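Local coordinates for VC0179-like protein (Escherichia coli, PDB 4XJ6) that probably makes cyclic GMP-AMP from nucleoside triphosphates, as a bacterial homologue of cyclic GMP-AMP synthase with a magnesium-dependent nucleotidyltransferase site, at residues A32-Q35 against I36-R40; A48-V51 against A52-V55; T319-M322 against K323-R327; P330-F333 against N334-V337; E377-S381 against R382-L386. All coordinates share one frame; numbering follows the deposited sequence.

Interaction 1: A32-Q35 against I36-R40; sequences ALRQ and IVRER
The guanidinium groups of R34 and R38 lie flat on one another, their centres 3.9 Å apart and their planes at 25°. One face of R34 is met by NH2 of R38, while NE of R34 sits over a face of R38, giving an offset stack. R38 leaves the helix with CG beside its own backbone N (chi1 -69°) and then stays extended. Side by side with it, R34 runs out with CG anti to the backbone N (chi1 179°), which sets CD 3.4 Å from R38 NH2, and the bend at chi3 then lays its guanidinium on that of R38. On the neighbouring strip of helix 24-57, OE2 of the E39 carboxylate approaches CG of Q35 at 3.2 Å. Beneath the stack, R38 N donates to R34 O (2.9 Å). Both arginines face strand 106-110: R34 NH1 bonds T109 OG1, and R38 NH2 forms a salt bridge with D132. The stack thus places helix 24-57 against the sheet carrying the magnesium ligands, D132 being next in sequence to D131. The D132 carboxylate probably offsets much of the cost of stacking two cations, and the bonds at the two ends would limit rotation of the guanidinium groups.

Interaction 2: A48-V51 against A52-V55; sequences ARQV and AIDV
D54 sits one helical turn beyond Q50 and turns its carboxylate back over that residue's carbonyl, with CG of D54 3.1 Å from Q50 O. The same oxygen accepts the backbone N-H of D54 at 3.0 Å. I53 behaves alike: with CG1 beside its own backbone N (chi1 -66°), it brings that methylene to 3.1 Å from R49 O, which also takes the N-H of I53. V55 lays CG2 3.2 Å from V51 O in the same manner, and the CB of A52 touches the carbonyl oxygens of both A48 and R49, 3.3 Å from each. Between apolar side chains the contact is slight, V51 CG1 and V55 CG2 being 4.5 Å apart. The spacing of these residues is set by the regular hydrogen bonding of helix 24-57 near its C-terminal end, each N-H from A52 to V55 donating to the carbonyl four residues back. Farther out, V51 and V55 pack on V65 of helix 62-69, while A48 and A52 meet F100 of helix 94-102. R97 of that helix also bonds the carbonyl oxygen of A52. The turn is thus chemically two-sided: alanines and valines supply an apolar surface for the surrounding helices, whereas D54 adds a negative charge whose long, weak ion pair with K68 would give only modest attraction.

Interaction 3: T319-M322 against K323-R327; sequences TGTM and KLIAR
T321 and I325, one turn apart on helix 318-335, cross obliquely, the methyl CG2 of the threonine coming to 4.1 Å from CD1 of the isoleucine. The threonine is rotated with CG2 anti to its backbone nitrogen, which leaves OG1 (chi1 -65°) to reach back to the carbonyl of D317 in the preceding turn. M322 folds at both chi2 and chi3, and its sulphur SD comes to 4.3 Å from the same I325 CD1. The methyl of I325 thus meets two residues of the previous turn, from directions roughly at right angles. Elsewhere on the helix, the aliphatic part of K323 lies along the carbonyl of T319, K323 CG being 3.3 Å from T319 O and K323 CD 4.2 Å from T319 CG2. A bend at chi3 then turns the chain away, and its ammonium forms a salt bridge with E377. Four i to i+4 backbone bonds join the two segments, including I325 N to T321 O at 2.9 Å. T321 and I325 both touch V278 of helix 274-289, and M322 packs on F281 and M282 of that helix. I325 also meets V304 of helix 297-310, while A326 and K323 are turned to helix 357-377, placing the turn among three helices of the C-terminal domain.

Interaction 4: P330-F333 against N334-V337; sequences PEEF and NRGV
E331 O accepts the backbone N-H of R335 at 2.9 Å, a somewhat bent bond with an N-H...O angle of 142°. Next to it, N334 N donates to P330 O at 3.0 Å. CG of R335 also rests 3.2 Å from E331 O, at the root of a side chain that runs out extended. Its guanidinium comes near E332, but NH1 stays 4.1 Å from OE2, and the oxygen lies well out of the guanidinium plane. The two groups therefore attract as charges without a directed bond, and OE2 makes its salt bridge with R310 instead. N334 swings its amide over the carbonyl of P330 while OD1 receives a bond from R360 of helix 357-377. P330 to R335 make up the last turn and a half of helix 318-335, which is kinked at P330, whose nitrogen carries no hydrogen, and E331, whose nitrogen likewise makes no bond to the turn before. G336, with phi at 96°, is the first residue to leave helical geometry, and its positive phi sends the chain off in a new direction. That change of course folds V337 back against the helix. Its CG2, placed beside the backbone N, stands 3.9 Å from the centroid of the F333 ring and only 7° off the ring normal, a CH-pi contact over the face. The F333 ring also meets F349 edge-to-face and packs on S299 and A303 of helix 297-310. V337 shares a backbone hydrogen bond with F349.

Interaction 5: E377-S381 against R382-L386; sequences EQSES and REEAL
With chi1 at 97°, S381 holds its hydroxyl toward the start of helix 382-393, where OG accepts the backbone N-H of E384 at 3.0 Å. E384 answers from the helix: CG lies anti to the backbone nitrogen (chi1 176°), and the extended chain carries its carboxylate back beside the loop. There OE2 meets CB of S379 at 3.7 Å, while OE1 stands 3.6 Å from E380 N. S381 thus occupies the N-cap position. The Ser-x-x-Glu spacing is that of a capping box, but S381 N is 3.7 Å from E384 OE1, so the return bond is not made. The carbonyl of S381 starts the helical ladder by taking the N-H of A385 at 3.1 Å. S379 CB packs 4.0 Å from A385 CB, and the S379 hydroxyl is directed to the carbonyl of A375. Its own carbonyl oxygen accepts from W3 near the N terminus. One serine therefore caps the start of helix 382-393, and the other binds back to the end of helix 357-377. The cap satisfies an amide that lacks a helical partner, and the negative carboxylate of E384 near the N-terminal end would probably interact favourably with the helix dipole.

In the fold
All five contacts are local: each joins consecutive segments, so none closes a long loop, and they follow one another without nesting or crossing. Interactions 1 and 2 share helix 24-57, their centres 23 Å apart; the first meets the nucleotidyltransferase sheet, the second the helices round the far end. Across the chain's centre, interactions 3 and 4 occupy successive parts of helix 318-335, from its first turns to its exit, with centres 16 Å apart. Interaction 5 follows at the turn between helices 357-377 and 382-393. It touches interaction 3 through the K323–E377 salt bridge, tying helix 318-335 to the end of helix 357-377. Interactions 2 and 5 are farthest apart, at 67 Å between centres.

Interaction 1: A32-Q35 against I36-R40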
loop_
_atom_site.group_PDB
_atom_site.type_symbol
_atom_site.label_atom_id
_atom_site.label_comp_id
_atom_site.label_asym_id
_atom_site.label_seq_id
_atom_site.Cartn_x
_atom_site.Cartn_y
_atom_site.Cartn_z
ATOM N N ALA A 32 2.622 8.000 14.556
ATOM C CA ALA A 32 1.653 8.423 15.558
ATOM C C ALA A 32 0.231 8.214 15.051
ATOM O O ALA A 32 -0.644 7.782 15.796
ATOM C CB ALA A 32 1.882 9.884 15.934
ATOM N N LEU A 33 0.017 8.515 13.776
ATOM C CA LEU A 33 -1.277 8.295 13.140
ATOM C C LEU A 33 -1.599 6.803 13.078
ATOM O O LEU A 33 -2.735 6.390 13.329
ATOM C CB LEU A 33 -1.297 8.897 11.734
ATOM C CG LEU A 33 -1.275 10.422 11.638
ATOM C CD1 LEU A 33 -1.266 10.863 10.184
ATOM C CD2 LEU A 33 -2.467 11.018 12.369
ATOM N N ARG A 34 -0.592 6.002 12.744
ATOM C CA ARG A 34 -0.739 4.552 12.681
ATOM C C ARG A 34 -1.066 3.978 14.053
ATOM O O ARG A 34 -1.874 3.057 14.176
ATOM C CB ARG A 34 0.538 3.914 12.135
ATOM C CG ARG A 34 0.492 2.398 12.041
ATOM C CD ARG A 34 1.833 1.831 11.594
ATOM N NE ARG A 34 2.884 2.078 12.577
ATOM C CZ ARG A 34 4.167 1.786 12.392
ATOM N NH1 ARG A 34 4.572 1.237 11.253
ATOM N NH2 ARG A 34 5.051 2.047 13.345
ATOM N N GLN A 35 -0.436 4.536 15.083
ATOM C CA GLN A 35 -0.629 4.064 16.447
ATOM C C GLN A 35 -2.063 4.282 16.913
ATOM O O GLN A 35 -2.623 3.451 17.627
ATOM C CB GLN A 35 0.345 4.764 17.394
ATOM C CG GLN A 35 0.479 4.085 18.742
ATOM C CD GLN A 35 1.400 4.839 19.676
ATOM O OE1 GLN A 35 1.351 6.065 19.756
ATOM N NE2 GLN A 35 2.256 4.108 20.383
ATOM N N ILE A 36 -2.646 5.407 16.512
ATOM C CA ILE A 36 -4.041 5.706 16.816
ATOM C C ILE A 36 -4.977 4.622 16.277
ATOM O O ILE A 36 -5.903 4.186 16.962
ATOM C CB ILE A 36 -4.463 7.074 16.231
ATOM C CG1 ILE A 36 -3.708 8.215 16.919
ATOM C CG2 ILE A 36 -5.965 7.273 16.364
ATOM C CD1 ILE A 36 -3.906 9.566 16.255
ATOM N N VAL A 37 -4.720 4.184 15.049
ATOM C CA VAL A 37 -5.538 3.163 14.406
ATOM C C VAL A 37 -5.318 1.797 15.044
ATOM O O VAL A 37 -6.260 1.026 15.228
ATOM C CB VAL A 37 -5.239 3.086 12.898
ATOM C CG1 VAL A 37 -6.014 1.950 12.244
ATOM C CG2 VAL A 37 -5.572 4.414 12.243
ATOM N N ARG A 38 -4.067 1.509 15.392
ATOM C CA ARG A 38 -3.717 0.242 16.026
ATOM C C ARG A 38 -4.389 0.101 17.388
ATOM O O ARG A 38 -4.981 -0.938 17.694
ATOM C CB ARG A 38 -2.200 0.113 16.178
ATOM C CG ARG A 38 -1.453 -0.051 14.862
ATOM C CD ARG A 38 0.018 -0.384 15.088
ATOM N NE ARG A 38 0.716 -0.646 13.831
ATOM C CZ ARG A 38 1.960 -1.111 13.746
ATOM N NH1 ARG A 38 2.653 -1.375 14.848
ATOM N NH2 ARG A 38 2.512 -1.320 12.558
ATOM N N GLU A 39 -4.296 1.150 18.199
ATOM C CA GLU A 39 -4.861 1.143 19.544
ATOM C C GLU A 39 -6.378 1.004 19.522
ATOM O O GLU A 39 -6.959 0.322 20.364
ATOM C CB GLU A 39 -4.456 2.416 20.291
ATOM C CG GLU A 39 -2.980 2.480 20.648
ATOM C CD GLU A 39 -2.519 3.884 20.981
ATOM O OE1 GLU A 39 -3.318 4.830 20.812
ATOM O OE2 GLU A 39 -1.358 4.043 21.413
ATOM N N ARG A 40 -7.012 1.648 18.550
ATOM C CA ARG A 40 -8.459 1.570 18.400
ATOM C C ARG A 40 -8.898 0.168 17.982
ATOM O O ARG A 40 -9.889 -0.358 18.488
ATOM C CB ARG A 40 -8.947 2.602 17.384
ATOM C CG ARG A 40 -10.438 2.557 17.113
ATOM C CD ARG A 40 -11.233 2.712 18.393
ATOM N NE ARG A 40 -10.941 3.968 19.076
ATOM C CZ ARG A 40 -11.649 5.083 18.924
ATOM N NH1 ARG A 40 -12.693 5.100 18.108
ATOM N NH2 ARG A 40 -11.313 6.181 19.589
#

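Interaction 2: A48-V51 against A52-V55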
loop_
_atom_site.group_PDB
_atom_site.type_symbol
_atom_site.label_atom_id
_atom_site.label_comp_id
_atom_site.label_asym_id
_atom_site.label_seq_id
_atom_site.Cartn_x
_atom_site.Cartn_y
_atom_site.Cartn_z
ATOM N N ALA A 48 -14.899 -6.874 21.589
ATOM C CA ALA A 48 -15.562 -7.994 20.936
ATOM C C ALA A 48 -15.249 -9.304 21.651
ATOM O O ALA A 48 -16.124 -10.152 21.819
ATOM C CB ALA A 48 -15.152 -8.072 19.474
ATOM N N ARG A 49 -13.995 -9.455 22.073
ATOM C CA ARG A 49 -13.554 -10.652 22.783
ATOM C C ARG A 49 -14.298 -10.822 24.099
ATOM O O ARG A 49 -14.699 -11.930 24.453
ATOM C CB ARG A 49 -12.045 -10.606 23.041
ATOM C CG ARG A 49 -11.198 -10.996 21.843
ATOM C CD ARG A 49 -9.731 -11.085 22.218
ATOM N NE ARG A 49 -9.190 -9.800 22.638
ATOM C CZ ARG A 49 -8.078 -9.663 23.349
ATOM N NH1 ARG A 49 -7.395 -10.738 23.723
ATOM N NH2 ARG A 49 -7.653 -8.455 23.690
ATOM N N GLN A 50 -14.479 -9.717 24.813
ATOM C CA GLN A 50 -15.192 -9.725 26.085
ATOM C C GLN A 50 -16.619 -10.235 25.922
ATOM O O GLN A 50 -17.093 -11.045 26.718
ATOM C CB GLN A 50 -15.207 -8.323 26.700
ATOM C CG GLN A 50 -15.875 -8.257 28.064
ATOM C CD GLN A 50 -15.160 -9.096 29.107
ATOM O OE1 GLN A 50 -15.628 -10.171 29.483
ATOM N NE2 GLN A 50 -14.021 -8.605 29.582
ATOM N N VAL A 51 -17.297 -9.753 24.885
ATOM C CA VAL A 51 -18.658 -10.182 24.593
ATOM C C VAL A 51 -18.644 -11.642 24.144
ATOM O O VAL A 51 -19.526 -12.418 24.511
ATOM C CB VAL A 51 -19.317 -9.292 23.515
ATOM C CG1 VAL A 51 -20.702 -9.808 23.163
ATOM C CG2 VAL A 51 -19.389 -7.842 23.996
ATOM N N ALA A 52 -17.624 -12.008 23.372
ATOM C CA ALA A 52 -17.435 -13.388 22.939
ATOM C C ALA A 52 -17.272 -14.312 24.142
ATOM O O ALA A 52 -17.743 -15.448 24.133
ATOM C CB ALA A 52 -16.228 -13.494 22.016
ATOM N N ILE A 53 -16.601 -13.815 25.177
ATOM C CA ILE A 53 -16.466 -14.555 26.424
ATOM C C ILE A 53 -17.825 -14.711 27.093
ATOM O O ILE A 53 -18.247 -15.820 27.416
ATOM C CB ILE A 53 -15.496 -13.858 27.405
ATOM C CG1 ILE A 53 -14.076 -13.857 26.843
ATOM C CG2 ILE A 53 -15.515 -14.549 28.756
ATOM C CD1 ILE A 53 -13.082 -13.070 27.677
ATOM N N ASP A 54 -18.508 -13.585 27.279
ATOM C CA ASP A 54 -19.787 -13.546 27.983
ATOM C C ASP A 54 -20.862 -14.411 27.330
ATOM O O ASP A 54 -21.763 -14.899 28.015
ATOM C CB ASP A 54 -20.284 -12.102 28.084
ATOM C CG ASP A 54 -19.332 -11.208 28.860
ATOM O OD1 ASP A 54 -18.505 -11.740 29.631
ATOM O OD2 ASP A 54 -19.415 -9.972 28.701
ATOM N N VAL A 55 -20.769 -14.591 26.012
ATOM C CA VAL A 55 -21.730 -15.402 25.267
ATOM C C VAL A 55 -21.831 -16.814 25.829
ATOM O O VAL A 55 -22.907 -17.252 26.233
ATOM C CB VAL A 55 -21.363 -15.482 23.766
ATOM C CG1 VAL A 55 -22.078 -16.648 23.093
ATOM C CG2 VAL A 55 -21.704 -14.182 23.064
#

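Interaction 3: T319-M322 against K323-R327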
loop_
_atom_site.group_PDB
_atom_site.type_symbol
_atom_site.label_atom_id
_atom_site.label_comp_id
_atom_site.label_asym_id
_atom_site.label_seq_id
_atom_site.Cartn_x
_atom_site.Cartn_y
_atom_site.Cartn_z
ATOM N N THR A 319 21.048 9.870 -14.177
ATOM C CA THR A 319 20.565 10.459 -15.422
ATOM C C THR A 319 20.473 9.403 -16.515
ATOM O O THR A 319 19.426 9.224 -17.132
ATOM C CB THR A 319 21.473 11.606 -15.911
ATOM O OG1 THR A 319 21.544 12.627 -14.909
ATOM C CG2 THR A 319 20.928 12.205 -17.201
ATOM N N GLY A 320 21.579 8.703 -16.745
ATOM C CA GLY A 320 21.612 7.636 -17.727
ATOM C C GLY A 320 20.707 6.477 -17.350
ATOM O O GLY A 320 20.011 5.925 -18.201
ATOM N N THR A 321 20.714 6.111 -16.072
ATOM C CA THR A 321 19.899 5.001 -15.585
ATOM C C THR A 321 18.402 5.248 -15.768
ATOM O O THR A 321 17.670 4.356 -16.201
ATOM C CB THR A 321 20.185 4.715 -14.099
ATOM O OG1 THR A 321 21.539 4.268 -13.954
ATOM C CG2 THR A 321 19.245 3.646 -13.560
ATOM N N MET A 322 17.951 6.457 -15.443
ATOM C CA MET A 322 16.546 6.817 -15.617
ATOM C C MET A 322 16.163 6.825 -17.093
ATOM O O MET A 322 15.040 6.475 -17.455
ATOM C CB MET A 322 16.249 8.182 -14.992
ATOM C CG MET A 322 16.163 8.168 -13.471
ATOM S SD MET A 322 14.901 7.036 -12.849
ATOM C CE MET A 322 13.420 7.788 -13.511
ATOM N N LYS A 323 17.106 7.227 -17.940
ATOM C CA LYS A 323 16.899 7.217 -19.384
ATOM C C LYS A 323 16.782 5.786 -19.896
ATOM O O LYS A 323 15.968 5.494 -20.772
ATOM C CB LYS A 323 18.036 7.949 -20.096
ATOM C CG LYS A 323 17.923 9.464 -20.050
ATOM C CD LYS A 323 19.218 10.122 -20.483
ATOM C CE LYS A 323 19.655 9.642 -21.857
ATOM N NZ LYS A 323 21.011 10.147 -22.207
ATOM N N LEU A 324 17.600 4.897 -19.339
ATOM C CA LEU A 324 17.539 3.479 -19.672
ATOM C C LEU A 324 16.186 2.893 -19.288
ATOM O O LEU A 324 15.558 2.176 -20.068
ATOM C CB LEU A 324 18.660 2.716 -18.963
ATOM C CG LEU A 324 18.577 1.191 -19.004
ATOM C CD1 LEU A 324 18.716 0.680 -20.431
ATOM C CD2 LEU A 324 19.628 0.565 -18.094
ATOM N N ILE A 325 15.749 3.211 -18.075
ATOM C CA ILE A 325 14.475 2.731 -17.555
ATOM C C ILE A 325 13.297 3.236 -18.383
ATOM O O ILE A 325 12.411 2.463 -18.747
ATOM C CB ILE A 325 14.296 3.153 -16.085
ATOM C CG1 ILE A 325 15.253 2.362 -15.193
ATOM C CG2 ILE A 325 12.859 2.945 -15.623
ATOM C CD1 ILE A 325 15.250 2.819 -13.760
ATOM N N ALA A 326 13.301 4.532 -18.683
ATOM C CA ALA A 326 12.222 5.160 -19.443
ATOM C C ALA A 326 12.077 4.541 -20.829
ATOM O O ALA A 326 10.967 4.304 -21.301
ATOM C CB ALA A 326 12.463 6.659 -19.558
ATOM N N ARG A 327 13.208 4.275 -21.473
ATOM C CA ARG A 327 13.220 3.698 -22.813
ATOM C C ARG A 327 12.593 2.304 -22.852
ATOM O O ARG A 327 11.837 1.977 -23.769
ATOM C CB ARG A 327 14.655 3.635 -23.347
ATOM C CG ARG A 327 14.842 2.729 -24.558
ATOM C CD ARG A 327 14.340 3.374 -25.837
ATOM N NE ARG A 327 15.392 4.136 -26.503
ATOM C CZ ARG A 327 15.710 4.014 -27.786
ATOM N NH1 ARG A 327 15.054 3.157 -28.557
ATOM N NH2 ARG A 327 16.684 4.752 -28.301
#

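Interaction 4: P330-F333 against N334-V337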
loop_
_atom_site.group_PDB
_atom_site.type_symbol
_atom_site.label_atom_id
_atom_site.label_comp_id
_atom_site.label_asym_id
_atom_site.label_seq_id
_atom_site.Cartn_x
_atom_site.Cartn_y
_atom_site.Cartn_z
ATOM N N PRO A 330 8.082 0.803 -21.383
ATOM C CA PRO A 330 6.868 0.399 -22.106
ATOM C C PRO A 330 6.929 -1.032 -22.639
ATOM O O PRO A 330 5.894 -1.691 -22.752
ATOM C CB PRO A 330 6.799 1.400 -23.264
ATOM C CG PRO A 330 7.604 2.558 -22.818
ATOM C CD PRO A 330 8.709 1.983 -22.008
ATOM N N GLU A 331 8.129 -1.505 -22.959
ATOM C CA GLU A 331 8.290 -2.851 -23.495
ATOM C C GLU A 331 8.145 -3.899 -22.400
ATOM O O GLU A 331 7.737 -5.030 -22.664
ATOM C CB GLU A 331 9.642 -2.995 -24.192
ATOM C CG GLU A 331 9.800 -2.101 -25.411
ATOM C CD GLU A 331 8.726 -2.340 -26.459
ATOM O OE1 GLU A 331 8.305 -3.503 -26.641
ATOM O OE2 GLU A 331 8.299 -1.357 -27.101
ATOM N N GLU A 332 8.480 -3.519 -21.172
ATOM C CA GLU A 332 8.286 -4.398 -20.028
ATOM C C GLU A 332 6.811 -4.687 -19.814
ATOM O O GLU A 332 6.417 -5.833 -19.596
ATOM C CB GLU A 332 8.880 -3.782 -18.765
ATOM C CG GLU A 332 10.375 -3.922 -18.678
ATOM C CD GLU A 332 10.821 -5.365 -18.773
ATOM O OE1 GLU A 332 10.207 -6.224 -18.107
ATOM O OE2 GLU A 332 11.779 -5.640 -19.521
ATOM N N PHE A 333 6.000 -3.636 -19.877
ATOM C CA PHE A 333 4.560 -3.765 -19.695
ATOM C C PHE A 333 3.895 -4.363 -20.931
ATOM O O PHE A 333 2.793 -4.902 -20.846
ATOM C CB PHE A 333 3.945 -2.405 -19.356
ATOM C CG PHE A 333 4.161 -1.984 -17.928
ATOM C CD1 PHE A 333 5.398 -1.541 -17.501
ATOM C CD2 PHE A 333 3.123 -2.040 -17.010
ATOM C CE1 PHE A 333 5.599 -1.162 -16.186
ATOM C CE2 PHE A 333 3.316 -1.662 -15.695
ATOM C CZ PHE A 333 4.561 -1.222 -15.283
ATOM N N ASN A 334 4.567 -4.270 -22.076
ATOM C CA ASN A 334 4.101 -4.933 -23.290
ATOM C C ASN A 334 4.372 -6.430 -23.225
ATOM O O ASN A 334 3.614 -7.235 -23.763
ATOM C CB ASN A 334 4.766 -4.329 -24.529
ATOM C CG ASN A 334 4.049 -3.090 -25.022
ATOM O OD1 ASN A 334 2.831 -2.969 -24.887
ATOM N ND2 ASN A 334 4.801 -2.162 -25.602
ATOM N N ARG A 335 5.463 -6.793 -22.560
ATOM C CA ARG A 335 5.797 -8.194 -22.330
ATOM C C ARG A 335 4.892 -8.799 -21.268
ATOM O O ARG A 335 4.708 -10.015 -21.208
ATOM C CB ARG A 335 7.254 -8.344 -21.893
ATOM C CG ARG A 335 8.275 -8.164 -23.001
ATOM C CD ARG A 335 9.683 -8.349 -22.459
ATOM N NE ARG A 335 10.688 -8.347 -23.517
ATOM C CZ ARG A 335 11.982 -8.570 -23.315
ATOM N NH1 ARG A 335 12.431 -8.813 -22.090
ATOM N NH2 ARG A 335 12.829 -8.551 -24.336
ATOM N N GLY A 336 4.331 -7.937 -20.427
ATOM C CA GLY A 336 3.562 -8.380 -19.280
ATOM C C GLY A 336 4.453 -8.393 -18.056
ATOM O O GLY A 336 5.612 -8.801 -18.132
ATOM N N VAL A 337 3.919 -7.929 -16.931
ATOM C CA VAL A 337 4.681 -7.889 -15.689
ATOM C C VAL A 337 4.142 -8.917 -14.703
ATOM O O VAL A 337 3.070 -8.738 -14.127
ATOM C CB VAL A 337 4.648 -6.486 -15.041
ATOM C CG1 VAL A 337 5.546 -6.449 -13.815
ATOM C CG2 VAL A 337 5.067 -5.419 -16.047
#

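Interaction 5: E377-S381 against R382-L386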
loop_
_atom_site.group_PDB
_atom_site.type_symbol
_atom_site.label_atom_id
_atom_site.label_comp_id
_atom_site.label_asym_id
_atom_site.label_seq_id
_atom_site.Cartn_x
_atom_site.Cartn_y
_atom_site.Cartn_z
ATOM N N GLU A 377 17.435 17.061 -21.554
ATOM C CA GLU A 377 18.868 16.881 -21.736
ATOM C C GLU A 377 19.430 17.775 -22.841
ATOM O O GLU A 377 20.557 18.266 -22.749
ATOM C CB GLU A 377 19.151 15.407 -22.040
ATOM C CG GLU A 377 20.546 15.110 -22.538
ATOM C CD GLU A 377 20.771 13.627 -22.752
ATOM O OE1 GLU A 377 20.493 12.838 -21.822
ATOM O OE2 GLU A 377 21.223 13.249 -23.852
ATOM N N GLN A 378 18.628 17.997 -23.876
ATOM C CA GLN A 378 19.073 18.747 -25.044
ATOM C C GLN A 378 18.466 20.147 -25.110
ATOM O O GLN A 378 18.579 20.829 -26.128
ATOM C CB GLN A 378 18.744 17.968 -26.318
ATOM C CG GLN A 378 19.575 16.705 -26.488
ATOM C CD GLN A 378 18.950 15.721 -27.454
ATOM O OE1 GLN A 378 17.862 15.202 -27.209
ATOM N NE2 GLN A 378 19.635 15.459 -28.560
ATOM N N SER A 379 17.822 20.570 -24.025
ATOM C CA SER A 379 17.312 21.933 -23.923
ATOM C C SER A 379 18.459 22.929 -24.022
ATOM O O SER A 379 19.539 22.703 -23.475
ATOM C CB SER A 379 16.550 22.137 -22.614
ATOM O OG SER A 379 15.382 21.337 -22.569
ATOM N N GLU A 380 18.222 24.033 -24.720
ATOM C CA GLU A 380 19.271 25.011 -24.978
ATOM C C GLU A 380 19.660 25.783 -23.719
ATOM O O GLU A 380 20.833 26.092 -23.515
ATOM C CB GLU A 380 18.830 25.980 -26.077
ATOM C CG GLU A 380 19.844 26.143 -27.196
ATOM C CD GLU A 380 19.184 26.431 -28.530
ATOM O OE1 GLU A 380 18.753 27.583 -28.746
ATOM O OE2 GLU A 380 19.088 25.501 -29.359
ATOM N N SER A 381 18.677 26.090 -22.879
ATOM C CA SER A 381 18.946 26.819 -21.644
ATOM C C SER A 381 18.737 25.933 -20.421
ATOM O O SER A 381 18.081 24.894 -20.495
ATOM C CB SER A 381 18.063 28.065 -21.542
ATOM O OG SER A 381 16.911 27.814 -20.759
ATOM N N ARG A 382 19.295 26.366 -19.298
ATOM C CA ARG A 382 19.240 25.612 -18.052
ATOM C C ARG A 382 17.852 25.644 -17.418
ATOM O O ARG A 382 17.385 24.638 -16.879
ATOM C CB ARG A 382 20.282 26.158 -17.076
ATOM C CG ARG A 382 20.269 25.521 -15.706
ATOM C CD ARG A 382 21.684 25.365 -15.170
ATOM N NE ARG A 382 22.593 26.389 -15.677
ATOM C CZ ARG A 382 23.863 26.511 -15.302
ATOM N NH1 ARG A 382 24.380 25.675 -14.408
ATOM N NH2 ARG A 382 24.619 27.473 -15.817
ATOM N N GLU A 383 17.190 26.796 -17.487
ATOM C CA GLU A 383 15.847 26.918 -16.934
ATOM C C GLU A 383 14.860 26.141 -17.797
ATOM O O GLU A 383 13.836 25.662 -17.310
ATOM C CB GLU A 383 15.424 28.387 -16.825
ATOM C CG GLU A 383 15.031 29.040 -18.141
ATOM C CD GLU A 383 14.259 30.328 -17.936
ATOM O OE1 GLU A 383 14.173 30.789 -16.779
ATOM O OE2 GLU A 383 13.732 30.874 -18.929
ATOM N N GLU A 384 15.184 26.013 -19.080
ATOM C CA GLU A 384 14.345 25.278 -20.013
ATOM C C GLU A 384 14.426 23.784 -19.732
ATOM O O GLU A 384 13.436 23.060 -19.864
ATOM C CB GLU A 384 14.760 25.573 -21.454
ATOM C CG GLU A 384 13.999 24.773 -22.488
ATOM C CD GLU A 384 14.540 24.959 -23.889
ATOM O OE1 GLU A 384 15.225 25.974 -24.141
ATOM O OE2 GLU A 384 14.280 24.083 -24.739
ATOM N N ALA A 385 15.612 23.330 -19.340
ATOM C CA ALA A 385 15.831 21.929 -19.009
ATOM C C ALA A 385 15.011 21.529 -17.789
ATOM O O ALA A 385 14.424 20.449 -17.749
ATOM C CB ALA A 385 17.312 21.667 -18.766
ATOM N N LEU A 386 14.972 22.417 -16.801
ATOM C CA LEU A 386 14.246 22.158 -15.562
ATOM C C LEU A 386 12.750 22.049 -15.808
ATOM O O LEU A 386 12.114 21.088 -15.378
ATOM C CB LEU A 386 14.525 23.254 -14.535
ATOM C CG LEU A 386 13.680 23.190 -13.262
ATOM C CD1 LEU A 386 13.958 21.905 -12.492
ATOM C CD2 LEU A 386 13.926 24.410 -12.391
#